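Dmd discriminator of mRNA degradation (Enterobacteria phage RB69, PDB 5I8J) is a phage antitoxin that probably counteracts the bacterial toxin RnlA and so protects phage mRNA from degradation. Local coordinates at residues D54-V57 / F58-D61; V38-A41 / E42-A46. One frame throughout, in Å; residues are numbered along the deposited sequence.

Interaction 1 of 2, residues D54-V57 / F58-D61; sequences DEKV and FEAD
Lys56 and Glu59 meet through their charged ends in a salt bridge along strand 55-61. Lys56 NZ donates a hydrogen bond to Glu59 OE2 at 2.7 Å. The ammonium group reaches OE2 on its syn side and sits 32° out of the carboxylate plane.

Torsions bring the two ends together. The Lys56 chain is extended up to CD and then bends at chi3 (62°), which swings CE and NZ over to the glutamate. Glu59 CG stands between its backbone N and carbonyl carbon, and the rest of the chain runs out straight. The two side chains therefore slant across one another. The methylene part of Lys56 shares in the contact. Lys56 CE lies 3.3 Å from Glu59 OE2.

The apolar part is slight. Val57 CG2 lies 4.4 Å from Phe58 CB. The Phe58 ring itself packs on Arg30, Glu34 and Thr37 of helix 30-44, and Val57 O accepts a hydrogen bond from Arg30.

The backbone bends between 55-57 and 58-61. Val57 has a psi of -18°, far from that of a regular strand. Both Val57 and Phe58 make backbone hydrogen bonds with Ala50, and the break in strand geometry at Val57 is consistent with a beta bulge in the antiparallel hairpin 46-52/55-61.

Lysines and acids alternate in this surface network, from Lys49 on Glu59 OE1, through Glu59 and Lys56, to Asp54 of the second subunit, which pairs with Lys56 NZ. Their charges probably offset one another, and the network ties the hairpin to the dimer partner.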
loop_
_atom_site.group_PDB
_atom_site.type_symbol
_atom_site.label_atom_id
_atom_site.label_comp_id
_atom_site.label_asym_id
_atom_site.label_seq_id
_atom_site.Cartn_x
_atom_site.Cartn_y
_atom_site.Cartn_z
ATOM N N ASP A 54 -3.831 7.124 4.183
ATOM C CA ASP A 54 -4.559 6.011 3.554
ATOM C C ASP A 54 -5.344 6.404 2.298
ATOM O O ASP A 54 -6.173 5.642 1.816
ATOM C CB ASP A 54 -5.492 5.352 4.573
ATOM C CG ASP A 54 -4.734 4.696 5.708
ATOM O OD1 ASP A 54 -3.639 4.158 5.445
ATOM O OD2 ASP A 54 -5.223 4.731 6.858
ATOM N N GLU A 55 -5.062 7.577 1.743
ATOM C CA GLU A 55 -5.732 7.995 0.517
ATOM C C GLU A 55 -4.715 8.165 -0.603
ATOM O O GLU A 55 -3.637 8.698 -0.376
ATOM C CB GLU A 55 -6.506 9.291 0.752
ATOM C CG GLU A 55 -7.607 9.140 1.789
ATOM C CD GLU A 55 -8.441 10.391 1.943
ATOM O OE1 GLU A 55 -8.839 10.968 0.908
ATOM O OE2 GLU A 55 -8.714 10.786 3.099
ATOM N N LYS A 56 -5.044 7.689 -1.804
ATOM C CA LYS A 56 -4.105 7.791 -2.920
ATOM C C LYS A 56 -4.028 9.224 -3.422
ATOM O O LYS A 56 -5.051 9.819 -3.755
ATOM C CB LYS A 56 -4.511 6.866 -4.069
ATOM C CG LYS A 56 -3.541 6.914 -5.239
ATOM C CD LYS A 56 -3.916 5.907 -6.316
ATOM C CE LYS A 56 -5.284 6.209 -6.887
ATOM N NZ LYS A 56 -5.627 5.283 -8.016
ATOM N N VAL A 57 -2.821 9.781 -3.482
ATOM C CA VAL A 57 -2.675 11.181 -3.876
ATOM C C VAL A 57 -1.992 11.346 -5.236
ATOM O O VAL A 57 -2.093 12.402 -5.866
ATOM C CB VAL A 57 -1.899 11.982 -2.794
ATOM C CG1 VAL A 57 -2.656 11.950 -1.455
ATOM C CG2 VAL A 57 -0.478 11.446 -2.624
ATOM N N PHE A 58 -1.303 10.305 -5.690
ATOM C CA PHE A 58 -0.609 10.351 -6.969
ATOM C C PHE A 58 -0.211 8.949 -7.387
ATOM O O PHE A 58 -0.084 8.069 -6.547
ATOM C CB PHE A 58 0.634 11.249 -6.872
ATOM C CG PHE A 58 1.243 11.592 -8.191
ATOM C CD1 PHE A 58 0.565 12.388 -9.096
ATOM C CD2 PHE A 58 2.511 11.138 -8.521
ATOM C CE1 PHE A 58 1.134 12.710 -10.314
ATOM C CE2 PHE A 58 3.083 11.457 -9.733
ATOM C CZ PHE A 58 2.389 12.247 -10.633
ATOM N N GLU A 59 -0.014 8.735 -8.685
ATOM C CA GLU A 59 0.601 7.494 -9.129
ATOM C C GLU A 59 1.279 7.677 -10.470
ATOM O O GLU A 59 0.928 8.585 -11.225
ATOM C CB GLU A 59 -0.428 6.367 -9.204
ATOM C CG GLU A 59 -1.517 6.564 -10.221
ATOM C CD GLU A 59 -2.668 5.604 -9.979
ATOM O OE1 GLU A 59 -2.402 4.387 -9.908
ATOM O OE2 GLU A 59 -3.826 6.062 -9.826
ATOM N N ALA A 60 2.259 6.818 -10.739
ATOM C CA ALA A 60 3.029 6.865 -11.983
ATOM C C ALA A 60 3.288 5.442 -12.441
ATOM O O ALA A 60 3.667 4.594 -11.643
ATOM C CB ALA A 60 4.341 7.619 -11.785
ATOM N N ASP A 61 3.085 5.175 -13.727
ATOM C CA ASP A 61 3.217 3.813 -14.235
ATOM C C ASP A 61 4.311 3.748 -15.288
ATOM O O ASP A 61 4.132 4.220 -16.417
ATOM C CB ASP A 61 1.895 3.325 -14.825
ATOM C CG ASP A 61 1.915 1.840 -15.174
ATOM O OD1 ASP A 61 2.970 1.201 -15.034
ATOM O OD2 ASP A 61 0.871 1.313 -15.613
#

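Interaction 2 of 2, residues V38-A41 / E42-A46; sequences VQLA and EVNNA
Glu42 and Gln39 are joined by a water on the outer side of helix 30-44. The water donates to Glu42 OE1 at 2.7 Å and to Gln39 OE1. The glutamate chain is extended, with CG anti to the backbone N (chi1 -174°), and this carries its carboxylate out to the water. Glu42 N makes the regular helical bond to Val38 O.

Val43 N bonds to Gln39 O. Val43 CG2 touches the Gln39 amide over its face, 3.3 Å from Gln39 NE2. The bend of Gln39 at chi2 (69°) folds the amide over this methyl, so the two side chains lie slantwise to each other.

Asn44 grips Leu40 O twice. Asn44 N bonds to Leu40 O at 3.3 Å. Asn44 ND2 bonds to the same Leu40 O at 2.9 Å. ND2 comes in the carbonyl plane, on a lone pair of Leu40 O, and that oxygen lies close to the plane of the Asn44 amide. The amide runs alongside the Leu40 side chain, with Leu40 CD2 4.0 Å from Asn44 ND2.

Asn45 takes a positive phi (46°) and turns the chain out of the helix. This is a Schellman motif, with two bonds back into the last turn. Asn45 N bonds to Glu42 O at 3.2 Å.

Ala46 N supplies the other bond, to Ala41 O at 2.9 Å. Ala46 also makes a backbone hydrogen bond with Phe62. The buried Ala41 CB lies 3.4 Å from Ala46 O, where the chain passes from the helix into strand 46-52.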
loop_
_atom_site.group_PDB
_atom_site.type_symbol
_atom_site.label_atom_id
_atom_site.label_comp_id
_atom_site.label_asym_id
_atom_site.label_seq_id
_atom_site.Cartn_x
_atom_site.Cartn_y
_atom_site.Cartn_z
ATOM N N VAL A 38 7.538 9.566 -9.306
ATOM C CA VAL A 38 7.983 9.318 -10.668
ATOM C C VAL A 38 9.341 8.645 -10.659
ATOM O O VAL A 38 9.582 7.710 -11.419
ATOM C CB VAL A 38 8.033 10.622 -11.481
ATOM C CG1 VAL A 38 8.770 10.417 -12.808
ATOM C CG2 VAL A 38 6.624 11.151 -11.690
ATOM N N GLN A 39 10.232 9.111 -9.789
ATOM C CA GLN A 39 11.568 8.534 -9.714
ATOM C C GLN A 39 11.513 7.081 -9.265
ATOM O O GLN A 39 12.158 6.214 -9.853
ATOM C CB GLN A 39 12.446 9.357 -8.764
ATOM C CG GLN A 39 13.829 8.765 -8.495
ATOM C CD GLN A 39 14.762 8.792 -9.696
ATOM O OE1 GLN A 39 14.394 9.216 -10.791
ATOM N NE2 GLN A 39 15.987 8.336 -9.486
ATOM N N LEU A 40 10.737 6.818 -8.220
ATOM C CA LEU A 40 10.564 5.451 -7.740
ATOM C C LEU A 40 10.040 4.547 -8.847
ATOM O O LEU A 40 10.530 3.432 -9.045
ATOM C CB LEU A 40 9.600 5.415 -6.552
ATOM C CG LEU A 40 10.181 5.432 -5.143
ATOM C CD1 LEU A 40 9.038 5.377 -4.134
ATOM C CD2 LEU A 40 11.138 4.257 -4.951
ATOM N N ALA A 41 9.054 5.039 -9.585
ATOM C CA ALA A 41 8.432 4.214 -10.605
ATOM C C ALA A 41 9.409 3.987 -11.750
ATOM O O ALA A 41 9.563 2.865 -12.231
ATOM C CB ALA A 41 7.147 4.853 -11.097
ATOM N N GLU A 42 10.108 5.046 -12.157
ATOM C CA GLU A 42 10.966 4.961 -13.335
ATOM C C GLU A 42 12.179 4.074 -13.075
ATOM O O GLU A 42 12.505 3.209 -13.890
ATOM C CB GLU A 42 11.426 6.348 -13.794
ATOM C CG GLU A 42 12.194 6.276 -15.100
ATOM C CD GLU A 42 12.483 7.635 -15.702
ATOM O OE1 GLU A 42 12.811 8.574 -14.940
ATOM O OE2 GLU A 42 12.372 7.750 -16.949
ATOM N N VAL A 43 12.837 4.287 -11.936
ATOM C CA VAL A 43 13.999 3.478 -11.558
ATOM C C VAL A 43 13.643 1.989 -11.525
ATOM O O VAL A 43 14.443 1.131 -11.906
ATOM C CB VAL A 43 14.550 3.912 -10.186
ATOM C CG1 VAL A 43 15.567 2.908 -9.650
ATOM C CG2 VAL A 43 15.178 5.289 -10.287
ATOM N N ASN A 44 12.421 1.690 -11.101
ATOM C CA ASN A 44 12.025 0.307 -10.894
ATOM C C ASN A 44 11.207 -0.291 -12.028
ATOM O O ASN A 44 10.768 -1.444 -11.933
ATOM C CB ASN A 44 11.259 0.203 -9.573
ATOM C CG ASN A 44 12.186 0.302 -8.370
ATOM O OD1 ASN A 44 12.985 -0.598 -8.130
ATOM N ND2 ASN A 44 12.090 1.400 -7.622
ATOM N N ASN A 45 11.022 0.476 -13.100
ATOM C CA ASN A 45 10.138 0.075 -14.194
ATOM C C ASN A 45 8.814 -0.440 -13.640
ATOM O O ASN A 45 8.368 -1.533 -13.973
ATOM C CB ASN A 45 10.802 -0.985 -15.066
ATOM C CG ASN A 45 12.019 -0.451 -15.792
ATOM O OD1 ASN A 45 11.889 0.287 -16.762
ATOM N ND2 ASN A 45 13.206 -0.816 -15.322
ATOM N N ALA A 46 8.204 0.362 -12.776
ATOM C CA ALA A 46 7.092 -0.100 -11.963
ATOM C C ALA A 46 5.906 0.858 -11.991
ATOM O O ALA A 46 6.012 1.998 -12.446
ATOM C CB ALA A 46 7.567 -0.306 -10.513
HETATM O O HOH W 1 14.688 7.768 -13.202
#

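Interaction 2 precedes interaction 1 in the chain, and the rest of strand 46-52 and the turn after it lie between them. Their centres are about 13 Å apart, but the helix and strand 55-61 meet directly. Phe58 CE2 lies 4.1 Å from Val38 CG2. Further along, Ala60 O is 3.5 Å from Ala41 CB, and Ala60 CB is 4.2 Å from Val38 CA. The packing of Phe58 and Ala60 on Val38 and Ala41 joins the helix to strand 55-61, an outermost strand of the sheet within this chain. The salt bridge of Lys56 with Glu59 belongs instead to a charge network that reaches the second subunit. Segments 38-41 and 42-46 touch no other protein chain of the assembly.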